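Local coordinates for glucanase (Klebsiella pneumoniae, PDB 5GY3), which probably hydrolyses internal beta-1,4-glucosidic linkages of cellulose, lichenin and cereal beta-D-glucans as a family 8 endoglucanase, at residues Met214-Ile219 and Ala262-Ala267; Ala218-Leu223 and Ala296-Leu301; Pro246-Pro251 and Gly269-Arg274; Ala252-Asn255 and Glu260-Pro263. One frame throughout, in Å; residues are numbered along the deposited sequence.

Contact 1: residues Met214-Ile219 and Ala262-Ala267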
loop_
_atom_site.group_PDB
_atom_site.type_symbol
_atom_site.label_atom_id
_atom_site.label_comp_id
_atom_site.label_asym_id
_atom_site.label_seq_id
_atom_site.Cartn_x
_atom_site.Cartn_y
_atom_site.Cartn_z
ATOM N N MET A 214 -2.173 7.923 13.124
ATOM C CA MET A 214 -1.383 6.817 12.591
ATOM C C MET A 214 -2.186 5.552 12.851
ATOM O O MET A 214 -2.238 5.069 13.984
ATOM C CB MET A 214 -0.019 6.739 13.279
ATOM C CG MET A 214 1.035 5.964 12.464
ATOM S SD MET A 214 0.665 4.238 12.299
ATOM C CE MET A 214 0.668 3.758 14.033
ATOM N N SER A 215 -2.816 5.000 11.812
ATOM C CA SER A 215 -3.610 3.788 12.013
ATOM C C SER A 215 -3.477 2.837 10.827
ATOM O O SER A 215 -2.358 2.482 10.449
ATOM C CB SER A 215 -5.081 4.138 12.291
ATOM O OG SER A 215 -5.701 4.754 11.185
ATOM N N PHE A 216 -4.587 2.373 10.257
ATOM C CA PHE A 216 -4.496 1.217 9.364
ATOM C C PHE A 216 -3.877 1.532 8.006
ATOM O O PHE A 216 -3.405 0.601 7.334
ATOM C CB PHE A 216 -5.880 0.597 9.157
ATOM C CG PHE A 216 -6.498 0.084 10.418
ATOM C CD1 PHE A 216 -6.039 -1.089 10.996
ATOM C CD2 PHE A 216 -7.528 0.780 11.034
ATOM C CE1 PHE A 216 -6.608 -1.574 12.161
ATOM C CE2 PHE A 216 -8.103 0.306 12.207
ATOM C CZ PHE A 216 -7.641 -0.870 12.771
ATOM N N ASP A 217 -3.884 2.796 7.575
ATOM C CA ASP A 217 -3.135 3.174 6.379
ATOM C C ASP A 217 -1.662 3.384 6.715
ATOM O O ASP A 217 -0.776 2.743 6.125
ATOM C CB ASP A 217 -3.709 4.447 5.750
ATOM C CG ASP A 217 -4.890 4.179 4.821
ATOM O OD1 ASP A 217 -5.249 3.001 4.590
ATOM O OD2 ASP A 217 -5.448 5.165 4.307
ATOM N N ALA A 218 -1.396 4.247 7.698
ATOM C CA ALA A 218 -0.034 4.713 7.956
ATOM C C ALA A 218 0.904 3.589 8.375
ATOM O O ALA A 218 2.111 3.669 8.099
ATOM C CB ALA A 218 -0.061 5.805 9.024
ATOM N N ILE A 219 0.374 2.542 9.021
ATOM C CA ILE A 219 1.210 1.435 9.475
ATOM C C ILE A 219 1.903 0.732 8.307
ATOM O O ILE A 219 2.910 0.048 8.508
ATOM C CB ILE A 219 0.351 0.460 10.311
ATOM C CG1 ILE A 219 1.234 -0.541 11.062
ATOM C CG2 ILE A 219 -0.636 -0.280 9.418
ATOM C CD1 ILE A 219 2.260 0.126 11.960
ATOM N N ALA A 262 -4.672 4.114 21.042
ATOM C CA ALA A 262 -5.712 3.097 21.068
ATOM C C ALA A 262 -5.668 2.351 22.396
ATOM O O ALA A 262 -4.581 2.092 22.925
ATOM C CB ALA A 262 -5.531 2.098 19.927
ATOM N N PRO A 263 -6.820 1.977 22.956
ATOM C CA PRO A 263 -6.819 1.149 24.165
ATOM C C PRO A 263 -6.627 -0.331 23.882
ATOM O O PRO A 263 -6.721 -1.146 24.809
ATOM C CB PRO A 263 -8.211 1.422 24.748
ATOM C CG PRO A 263 -9.061 1.596 23.542
ATOM C CD PRO A 263 -8.181 2.377 22.566
ATOM N N TRP A 264 -6.390 -0.712 22.631
ATOM C CA TRP A 264 -6.135 -2.099 22.300
ATOM C C TRP A 264 -4.888 -2.173 21.429
ATOM O O TRP A 264 -4.405 -1.159 20.899
ATOM C CB TRP A 264 -7.350 -2.741 21.621
ATOM C CG TRP A 264 -7.762 -2.056 20.363
ATOM C CD1 TRP A 264 -8.488 -0.901 20.252
ATOM C CD2 TRP A 264 -7.467 -2.479 19.032
ATOM N NE1 TRP A 264 -8.666 -0.586 18.929
ATOM C CE2 TRP A 264 -8.055 -1.542 18.158
ATOM C CE3 TRP A 264 -6.767 -3.564 18.494
ATOM C CZ2 TRP A 264 -7.958 -1.648 16.776
ATOM C CZ3 TRP A 264 -6.673 -3.673 17.122
ATOM C CH2 TRP A 264 -7.262 -2.717 16.277
ATOM N N TYR A 265 -4.363 -3.386 21.310
ATOM C CA TYR A 265 -2.978 -3.601 20.917
ATOM C C TYR A 265 -2.849 -4.295 19.570
ATOM O O TYR A 265 -3.709 -5.081 19.159
ATOM C CB TYR A 265 -2.244 -4.442 21.957
ATOM C CG TYR A 265 -2.348 -3.900 23.357
ATOM C CD1 TYR A 265 -2.199 -2.542 23.611
ATOM C CD2 TYR A 265 -2.597 -4.749 24.425
ATOM C CE1 TYR A 265 -2.289 -2.040 24.917
ATOM C CE2 TYR A 265 -2.683 -4.264 25.716
ATOM C CZ TYR A 265 -2.536 -2.914 25.956
ATOM O OH TYR A 265 -2.625 -2.452 27.252
ATOM N N MET A 266 -1.716 -4.034 18.917
ATOM C CA MET A 266 -1.401 -4.699 17.663
ATOM C C MET A 266 -1.293 -6.200 17.860
ATOM O O MET A 266 -0.652 -6.678 18.809
ATOM C CB MET A 266 -0.088 -4.159 17.094
ATOM C CG MET A 266 -0.122 -2.686 16.792
ATOM S SD MET A 266 1.386 -2.237 15.907
ATOM C CE MET A 266 1.004 -0.549 15.482
ATOM N N ALA A 267 -1.909 -6.935 16.941
ATOM C CA ALA A 267 -1.846 -8.382 16.879
ATOM C C ALA A 267 -1.772 -8.763 15.408
ATOM O O ALA A 267 -1.864 -7.899 14.531
ATOM C CB ALA A 267 -3.060 -9.019 17.564
#

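Contact 2: residues Ala218-Leu223 and Ala296-Leu301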
loop_
_atom_site.group_PDB
_atom_site.type_symbol
_atom_site.label_atom_id
_atom_site.label_comp_id
_atom_site.label_asym_id
_atom_site.label_seq_id
_atom_site.Cartn_x
_atom_site.Cartn_y
_atom_site.Cartn_z
ATOM N N ALA A 218 -1.396 4.247 7.698
ATOM C CA ALA A 218 -0.034 4.713 7.956
ATOM C C ALA A 218 0.904 3.589 8.375
ATOM O O ALA A 218 2.111 3.669 8.099
ATOM C CB ALA A 218 -0.061 5.805 9.024
ATOM N N ILE A 219 0.374 2.542 9.021
ATOM C CA ILE A 219 1.210 1.435 9.475
ATOM C C ILE A 219 1.903 0.732 8.307
ATOM O O ILE A 219 2.910 0.048 8.508
ATOM C CB ILE A 219 0.351 0.460 10.311
ATOM C CG1 ILE A 219 1.234 -0.541 11.062
ATOM C CG2 ILE A 219 -0.636 -0.280 9.418
ATOM C CD1 ILE A 219 2.260 0.126 11.960
ATOM N N ARG A 220 1.415 0.899 7.075
ATOM C CA ARG A 220 2.119 0.325 5.933
ATOM C C ARG A 220 3.414 1.063 5.604
ATOM O O ARG A 220 4.246 0.516 4.872
ATOM C CB ARG A 220 1.208 0.305 4.701
ATOM C CG ARG A 220 0.112 -0.726 4.826
ATOM C CD ARG A 220 -0.644 -0.906 3.524
ATOM N NE ARG A 220 -1.147 0.371 3.022
ATOM C CZ ARG A 220 -2.386 0.814 3.200
ATOM N NH1 ARG A 220 -3.257 0.074 3.876
ATOM N NH2 ARG A 220 -2.754 1.994 2.697
ATOM N N ILE A 221 3.595 2.286 6.115
ATOM C CA ILE A 221 4.794 3.060 5.784
ATOM C C ILE A 221 6.066 2.347 6.229
ATOM O O ILE A 221 6.992 2.203 5.411
ATOM C CB ILE A 221 4.667 4.487 6.355
ATOM C CG1 ILE A 221 3.479 5.207 5.704
ATOM C CG2 ILE A 221 5.979 5.300 6.200
ATOM C CD1 ILE A 221 3.078 6.543 6.391
ATOM N N PRO A 222 6.197 1.885 7.478
ATOM C CA PRO A 222 7.421 1.157 7.841
ATOM C C PRO A 222 7.569 -0.154 7.098
ATOM O O PRO A 222 8.700 -0.599 6.852
ATOM C CB PRO A 222 7.276 0.946 9.355
ATOM C CG PRO A 222 5.800 1.093 9.626
ATOM C CD PRO A 222 5.332 2.126 8.650
ATOM N N LEU A 223 6.460 -0.794 6.732
ATOM C CA LEU A 223 6.540 -1.944 5.842
ATOM C C LEU A 223 7.214 -1.564 4.530
ATOM O O LEU A 223 8.182 -2.206 4.112
ATOM C CB LEU A 223 5.146 -2.512 5.588
ATOM C CG LEU A 223 4.999 -3.505 4.428
ATOM C CD1 LEU A 223 5.801 -4.797 4.667
ATOM C CD2 LEU A 223 3.525 -3.827 4.241
ATOM N N ALA A 296 -4.427 -10.997 7.448
ATOM C CA ALA A 296 -3.852 -12.068 6.636
ATOM C C ALA A 296 -2.953 -11.514 5.538
ATOM O O ALA A 296 -1.892 -12.081 5.247
ATOM C CB ALA A 296 -4.969 -12.917 6.026
ATOM N N SER A 297 -3.361 -10.406 4.917
ATOM C CA SER A 297 -2.555 -9.803 3.861
ATOM C C SER A 297 -1.238 -9.267 4.415
ATOM O O SER A 297 -0.165 -9.533 3.865
ATOM C CB SER A 297 -3.344 -8.683 3.176
ATOM O OG SER A 297 -4.576 -9.149 2.651
ATOM N N LEU A 298 -1.305 -8.506 5.511
ATOM C CA LEU A 298 -0.095 -7.921 6.084
ATOM C C LEU A 298 0.886 -8.989 6.538
ATOM O O LEU A 298 2.099 -8.835 6.369
ATOM C CB LEU A 298 -0.458 -7.008 7.259
ATOM C CG LEU A 298 -0.961 -5.602 6.951
ATOM C CD1 LEU A 298 -1.177 -4.860 8.272
ATOM C CD2 LEU A 298 0.023 -4.847 6.083
ATOM N N LYS A 299 0.385 -10.068 7.146
ATOM C CA LYS A 299 1.278 -11.142 7.567
ATOM C C LYS A 299 2.135 -11.627 6.407
ATOM O O LYS A 299 3.339 -11.849 6.562
ATOM C CB LYS A 299 0.474 -12.307 8.138
ATOM C CG LYS A 299 -0.056 -12.093 9.545
ATOM C CD LYS A 299 -0.670 -13.392 10.033
ATOM C CE LYS A 299 -1.012 -13.349 11.519
ATOM N NZ LYS A 299 -1.579 -14.673 11.958
ATOM N N GLN A 300 1.525 -11.789 5.239
ATOM C CA GLN A 300 2.259 -12.340 4.111
ATOM C C GLN A 300 3.110 -11.292 3.412
ATOM O O GLN A 300 4.162 -11.632 2.864
ATOM C CB GLN A 300 1.296 -12.966 3.118
ATOM C CG GLN A 300 0.609 -14.200 3.648
ATOM C CD GLN A 300 -0.500 -14.615 2.734
ATOM O OE1 GLN A 300 -0.295 -15.409 1.815
ATOM N NE2 GLN A 300 -1.682 -14.060 2.956
ATOM N N LEU A 301 2.658 -10.034 3.393
ATOM C CA LEU A 301 3.465 -8.969 2.807
ATOM C C LEU A 301 4.726 -8.728 3.624
ATOM O O LEU A 301 5.796 -8.443 3.065
ATOM C CB LEU A 301 2.645 -7.690 2.710
ATOM C CG LEU A 301 1.462 -7.708 1.749
ATOM C CD1 LEU A 301 0.587 -6.497 2.005
ATOM C CD2 LEU A 301 1.953 -7.738 0.301
#

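Contact 3: residues Pro246-Pro251 and Gly269-Arg274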
loop_
_atom_site.group_PDB
_atom_site.type_symbol
_atom_site.label_atom_id
_atom_site.label_comp_id
_atom_site.label_asym_id
_atom_site.label_seq_id
_atom_site.Cartn_x
_atom_site.Cartn_y
_atom_site.Cartn_z
ATOM N N PRO A 246 5.756 -2.537 25.212
ATOM C CA PRO A 246 5.944 -3.991 25.158
ATOM C C PRO A 246 5.422 -4.534 23.836
ATOM O O PRO A 246 4.420 -4.056 23.304
ATOM C CB PRO A 246 5.119 -4.509 26.344
ATOM C CG PRO A 246 4.944 -3.334 27.246
ATOM C CD PRO A 246 4.936 -2.114 26.358
ATOM N N ARG A 247 6.126 -5.533 23.300
ATOM C CA ARG A 247 5.761 -6.108 22.008
ATOM C C ARG A 247 4.272 -6.433 21.921
ATOM O O ARG A 247 3.624 -6.135 20.910
ATOM C CB ARG A 247 6.579 -7.369 21.741
ATOM C CG ARG A 247 6.072 -8.153 20.541
ATOM C CD ARG A 247 7.011 -9.274 20.160
ATOM N NE ARG A 247 6.576 -9.924 18.930
ATOM C CZ ARG A 247 5.745 -10.957 18.891
ATOM N NH1 ARG A 247 5.263 -11.465 20.022
ATOM N NH2 ARG A 247 5.396 -11.485 17.726
ATOM N N LEU A 248 3.711 -7.036 22.968
ATOM C CA LEU A 248 2.314 -7.456 22.968
ATOM C C LEU A 248 1.362 -6.396 23.511
ATOM O O LEU A 248 0.150 -6.648 23.581
ATOM C CB LEU A 248 2.155 -8.758 23.766
ATOM C CG LEU A 248 2.900 -9.975 23.212
ATOM C CD1 LEU A 248 2.718 -11.187 24.127
ATOM C CD2 LEU A 248 2.435 -10.291 21.808
ATOM N N GLN A 249 1.864 -5.219 23.875
ATOM C CA GLN A 249 1.036 -4.121 24.355
ATOM C C GLN A 249 1.347 -2.837 23.601
ATOM O O GLN A 249 1.479 -1.764 24.191
ATOM C CB GLN A 249 1.215 -3.905 25.856
ATOM C CG GLN A 249 0.758 -5.055 26.726
ATOM C CD GLN A 249 1.069 -4.802 28.192
ATOM O OE1 GLN A 249 2.018 -5.354 28.741
ATOM N NE2 GLN A 249 0.280 -3.946 28.823
ATOM N N THR A 250 1.456 -2.929 22.277
ATOM C CA THR A 250 1.679 -1.761 21.443
ATOM C C THR A 250 0.351 -1.261 20.911
ATOM O O THR A 250 -0.369 -2.043 20.276
ATOM C CB THR A 250 2.597 -2.112 20.288
ATOM O OG1 THR A 250 3.825 -2.633 20.803
ATOM C CG2 THR A 250 2.881 -0.878 19.430
ATOM N N PRO A 251 -0.015 0.004 21.137
ATOM C CA PRO A 251 -1.329 0.487 20.686
ATOM C C PRO A 251 -1.496 0.336 19.182
ATOM O O PRO A 251 -0.557 0.539 18.411
ATOM C CB PRO A 251 -1.328 1.959 21.108
ATOM C CG PRO A 251 -0.343 2.004 22.274
ATOM C CD PRO A 251 0.721 1.024 21.906
ATOM N N GLY A 269 -1.453 -9.277 11.722
ATOM C CA GLY A 269 -0.691 -8.573 10.692
ATOM C C GLY A 269 -0.063 -7.275 11.176
ATOM O O GLY A 269 1.054 -6.934 10.776
ATOM N N LEU A 270 -0.773 -6.519 12.023
ATOM C CA LEU A 270 -0.161 -5.304 12.567
ATOM C C LEU A 270 1.078 -5.642 13.377
ATOM O O LEU A 270 2.112 -4.971 13.267
ATOM C CB LEU A 270 -1.149 -4.526 13.442
ATOM C CG LEU A 270 -2.309 -3.767 12.804
ATOM C CD1 LEU A 270 -3.071 -2.989 13.884
ATOM C CD2 LEU A 270 -1.797 -2.815 11.755
ATOM N N LEU A 271 0.989 -6.686 14.201
ATOM C CA LEU A 271 2.135 -7.095 14.997
ATOM C C LEU A 271 3.284 -7.564 14.110
ATOM O O LEU A 271 4.451 -7.340 14.444
ATOM C CB LEU A 271 1.707 -8.192 15.972
ATOM C CG LEU A 271 2.760 -8.758 16.919
ATOM C CD1 LEU A 271 3.388 -7.636 17.714
ATOM C CD2 LEU A 271 2.123 -9.804 17.848
ATOM N N ALA A 272 2.970 -8.190 12.972
ATOM C CA ALA A 272 4.012 -8.590 12.029
ATOM C C ALA A 272 4.758 -7.378 11.476
ATOM O O ALA A 272 5.981 -7.417 11.308
ATOM C CB ALA A 272 3.405 -9.420 10.898
ATOM N N VAL A 273 4.050 -6.279 11.210
ATOM C CA VAL A 273 4.749 -5.064 10.788
ATOM C C VAL A 273 5.638 -4.532 11.908
ATOM O O VAL A 273 6.754 -4.056 11.662
ATOM C CB VAL A 273 3.743 -3.996 10.314
ATOM C CG1 VAL A 273 4.450 -2.650 10.069
ATOM C CG2 VAL A 273 3.049 -4.464 9.047
ATOM N N ARG A 274 5.158 -4.582 13.154
ATOM C CA ARG A 274 5.991 -4.169 14.280
ATOM C C ARG A 274 7.271 -4.999 14.341
ATOM O O ARG A 274 8.368 -4.448 14.496
ATOM C CB ARG A 274 5.198 -4.269 15.588
ATOM C CG ARG A 274 5.972 -3.896 16.856
ATOM C CD ARG A 274 6.626 -5.125 17.445
ATOM N NE ARG A 274 7.306 -4.855 18.705
ATOM C CZ ARG A 274 8.290 -5.615 19.165
ATOM N NH1 ARG A 274 8.873 -5.329 20.325
ATOM N NH2 ARG A 274 8.695 -6.652 18.444
HETATM O O HOH W 1 6.421 -2.839 20.088
#

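Contact 4: residues Ala252-Asn255 and Glu260-Pro263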
loop_
_atom_site.group_PDB
_atom_site.type_symbol
_atom_site.label_atom_id
_atom_site.label_comp_id
_atom_site.label_asym_id
_atom_site.label_seq_id
_atom_site.Cartn_x
_atom_site.Cartn_y
_atom_site.Cartn_z
ATOM N N ALA A 252 -2.715 -0.031 18.773
ATOM C CA ALA A 252 -2.980 -0.259 17.354
ATOM C C ALA A 252 -3.015 1.033 16.551
ATOM O O ALA A 252 -2.854 0.986 15.327
ATOM C CB ALA A 252 -4.304 -1.004 17.170
ATOM N N TRP A 253 -3.272 2.172 17.195
ATOM C CA TRP A 253 -3.156 3.464 16.536
ATOM C C TRP A 253 -2.740 4.516 17.556
ATOM O O TRP A 253 -2.843 4.307 18.769
ATOM C CB TRP A 253 -4.463 3.894 15.841
ATOM C CG TRP A 253 -5.732 3.852 16.682
ATOM C CD1 TRP A 253 -6.688 2.870 16.670
ATOM C CD2 TRP A 253 -6.196 4.846 17.616
ATOM N NE1 TRP A 253 -7.707 3.186 17.544
ATOM C CE2 TRP A 253 -7.430 4.391 18.134
ATOM C CE3 TRP A 253 -5.699 6.080 18.052
ATOM C CZ2 TRP A 253 -8.156 5.115 19.082
ATOM C CZ3 TRP A 253 -6.424 6.798 18.998
ATOM C CH2 TRP A 253 -7.645 6.315 19.495
ATOM N N ILE A 254 -2.264 5.655 17.049
ATOM C CA ILE A 254 -2.039 6.831 17.888
ATOM C C ILE A 254 -2.562 8.066 17.166
ATOM O O ILE A 254 -2.374 8.225 15.955
ATOM C CB ILE A 254 -0.546 6.997 18.273
ATOM C CG1 ILE A 254 -0.331 8.322 19.014
ATOM C CG2 ILE A 254 0.366 6.923 17.042
ATOM C CD1 ILE A 254 1.020 8.431 19.693
ATOM N N ASN A 255 -3.271 8.919 17.900
ATOM C CA ASN A 255 -3.637 10.240 17.391
ATOM C C ASN A 255 -2.396 11.123 17.481
ATOM O O ASN A 255 -1.927 11.435 18.580
ATOM C CB ASN A 255 -4.800 10.804 18.202
ATOM C CG ASN A 255 -5.278 12.155 17.695
ATOM O OD1 ASN A 255 -4.485 13.062 17.418
ATOM N ND2 ASN A 255 -6.591 12.299 17.587
ATOM N N GLU A 260 -3.217 10.804 22.087
ATOM C CA GLU A 260 -4.068 9.712 22.546
ATOM C C GLU A 260 -3.753 8.437 21.768
ATOM O O GLU A 260 -3.558 8.473 20.552
ATOM C CB GLU A 260 -5.544 10.080 22.366
ATOM C CG GLU A 260 -6.504 8.970 22.785
ATOM C CD GLU A 260 -7.947 9.230 22.374
ATOM O OE1 GLU A 260 -8.196 10.156 21.572
ATOM O OE2 GLU A 260 -8.836 8.488 22.841
ATOM N N VAL A 261 -3.720 7.299 22.467
ATOM C CA VAL A 261 -3.435 6.023 21.820
ATOM C C VAL A 261 -4.646 5.102 21.932
ATOM O O VAL A 261 -5.525 5.270 22.790
ATOM C CB VAL A 261 -2.190 5.309 22.394
ATOM C CG1 VAL A 261 -0.956 6.156 22.228
ATOM C CG2 VAL A 261 -2.411 4.934 23.862
ATOM N N ALA A 262 -4.672 4.114 21.042
ATOM C CA ALA A 262 -5.712 3.097 21.068
ATOM C C ALA A 262 -5.668 2.351 22.396
ATOM O O ALA A 262 -4.581 2.092 22.925
ATOM C CB ALA A 262 -5.531 2.098 19.927
ATOM N N PRO A 263 -6.820 1.977 22.956
ATOM C CA PRO A 263 -6.819 1.149 24.165
ATOM C C PRO A 263 -6.627 -0.331 23.882
ATOM O O PRO A 263 -6.721 -1.146 24.809
ATOM C CB PRO A 263 -8.211 1.422 24.748
ATOM C CG PRO A 263 -9.061 1.596 23.542
ATOM C CD PRO A 263 -8.181 2.377 22.566
#

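Contact 1: residues Met214-Ile219 and Ala262-Ala267
Phe216, whose ring meets Trp264 across the contact, sits in a tight turn gathered round one carboxylate oxygen: Asp194 OD1 accepts the backbone N-H groups of Ser215 and Ala218, with a weaker bond from Asp217. The turn is closed within the segment by Ile219 N donating to Ser215 O at 3.1 Å, and the carbonyl of Phe216 takes a bond from Tyr294 OH. Polar grips thus shape the backbone, while what passes between the segments is apolar and falls into two pairs.

The first pair is aromatic. Phe216 CZ lies 4.0 Å from Trp264 CH2 and 4.1 Å from Trp264 CZ2, near the plane of either ring, so the two meet rim to rim rather than over a face. Trp264 CG is set between its backbone N and carbonyl carbon (chi1 59°), which turns the six-membered end of the indole toward Phe216. Tyr294 packs edge-to-face with Phe216.

The second pair is aliphatic and buried. Ile219 CD1 and Met266 CE come tip to tip at 3.8 Å. The methionine chain is stretched out beyond CG (chi2 -172°, chi3 173°), which carries its methyl that far. Trp241 and Met242 of helix 236-243 pack around this pair.

The Phe216 side chain is about 11 Å from that of Asp87, the predicted nucleophile. Phe216 and Trp264 are both exposed, so the ring pair lies toward solvent, whereas the buried Ile219-Met266 pair rests on apolar packing, to which the exclusion of water should contribute.

Contact 2: residues Ala218-Leu223 and Ala296-Leu301
Leu223 carries the apolar part, wedged between two residues one helical turn apart. Its CD2 lies 4.1 Å from Leu298 CD2 and 4.2 Å from Leu301 CB, while the other branch, CD1, rests 4.0 Å from Leu301 O. With CG opposite its own N (chi1 166°), the fork of Leu223 points into the gap between helix 220-228 and helix 293-307. The CA atoms of Leu223 and Leu301 are 8.2 Å apart, a close helix-helix approach.

A mixed contact comes from Arg220: its methylene CG packs 4.3 Å from Leu298 CD2. The guanidinium lies among acidic groups, with long, weak ion pairs to Glu30, Asp87 and Asp217; Asp87 is the predicted nucleophile.

The two segments share no polar bond. Gln300 NE2 donates within its own helix to Ala296 O at 3.0 Å, almost straight at 176°, reaching the oxygen from above the carbonyl plane. Ser297 OG is engaged by Tyr293 O and also reaches Tyr7 OH of helix 2-11.

Helix pairs of this kind build the alpha/alpha barrel of family 8. Leu298 meets only the aliphatic stem of Arg220, an arrangement consistent with the charged end staying near the acidic cluster while its base packs in the buried core.

Contact 3: residues Pro246-Pro251 and Gly269-Arg274
This is a mixed aliphatic and cationic contact, partly buried, between the loop Pro246-Pro251 that follows helix 236-243 and one flank of helix 268-278, away from the predicted catalytic residue. Two arginines and Leu271 carry it. The Leu271 fork approaches Arg247 from one side, CD2 lying over one face of the guanidinium, 3.7 Å from Arg247 NH2, while CD1 stands 3.5 Å from Arg247 O. Leu248 CD2 adds an apolar touch to Leu271 CD2 at 4.0 Å.

Arg274 is bent at chi2 (-91°), a turn that swings its guanidinium across the Arg247 stem: Arg247 CB sits over one face, 3.4 Å from Arg274 NH1. The two guanidinium planes are 83° apart, and Arg274 NH2 meets the rim of the Arg247 group. The like charges are close, Arg247 NE to Arg274 NH2 being 3.9 Å, but acids answer both: Arg247 bridges to Asp275 and Arg274 to Glu280, which would probably offset the repulsion.

One water links the two sides, donating to Thr250 OG1 at 2.7 Å and accepting from Arg274 NE at 2.6 Å. Thr250 OG1 in turn donates to Pro246 O, which also receives Gln249 N from the other face of its plane, fixing the turn that presents Arg247.

Behind this surface the helix meets helix 293-307 through Leu270 on Leu298 and Ala272 on Val302. Thr250 pairs by backbone with Met266 and touches Trp241 of helix 236-243, so the loop packs against both helices, which also touch directly through Arg274 on Met242.

Contact 4: residues Ala252-Asn255 and Glu260-Pro263
Ala262 CB presses on the face of Trp253, 3.4 Å from the centroid of the five-membered ring and only 8° off its normal, a CH-pi contact. Farther along the indole, Trp253 CH2 lies 4.1 Å from Glu260 CD. The ring is folded back over the partner segment because CG stands between the backbone N and carbonyl carbon (chi1 51°). Away from the indole, Ile254 CG1 and Val261 CG1 meet obliquely at 3.9 Å.

These side chains are set by two backbone bonds on either side of the pair Ile254 and Val261. Ala262 N donates to Trp253 O at 2.9 Å, and Asn255 N donates to Glu260 O at 2.7 Å. Ile254 and Val261 therefore form a non-hydrogen-bonded antiparallel pair, with CA atoms 4.2 Å apart and the segments running 156° to each other: a single antiparallel bridge closing a hairpin-like loop with a four-residue connection. The same carbonyls also receive CA-H...O contacts, from Val261 CA to Trp253 O and from Ile254 CA to Glu260 O.

The connection is shaped from its base. Asn255 OD1 accepts from Ser257 N, an Asx turn, and from Thr258 N, while Thr258 OG1 bonds Glu260 N. Further out, Ile254 pairs by backbone with Met214 of strand 213-214, and Arg213 makes a cation-pi contact with Trp253.

Overall arrangement
Contact 2 is the most central, its touching residues buried about 8 Å from the centre of the chain and joined by leucines and an arginine stem; contacts 1, 3 and 4 lie 15 to 21 Å out and are partly buried. Ile219 lies in a segment of both contacts 1 and 2, and also packs on Val273 and Leu270 of contact 3's helix. Contacts 1 and 4 share Ala262 and Pro263, and Trp264 O receives Ala252 N at 2.9 Å, which extends the pairing with the register moved by one residue. Chemistry follows place: apolar side chains at contacts 1 and 2, charge, water and Leu271 packing at contact 3, backbone hydrogen bonds and the Trp253 CH-pi contact at contact 4.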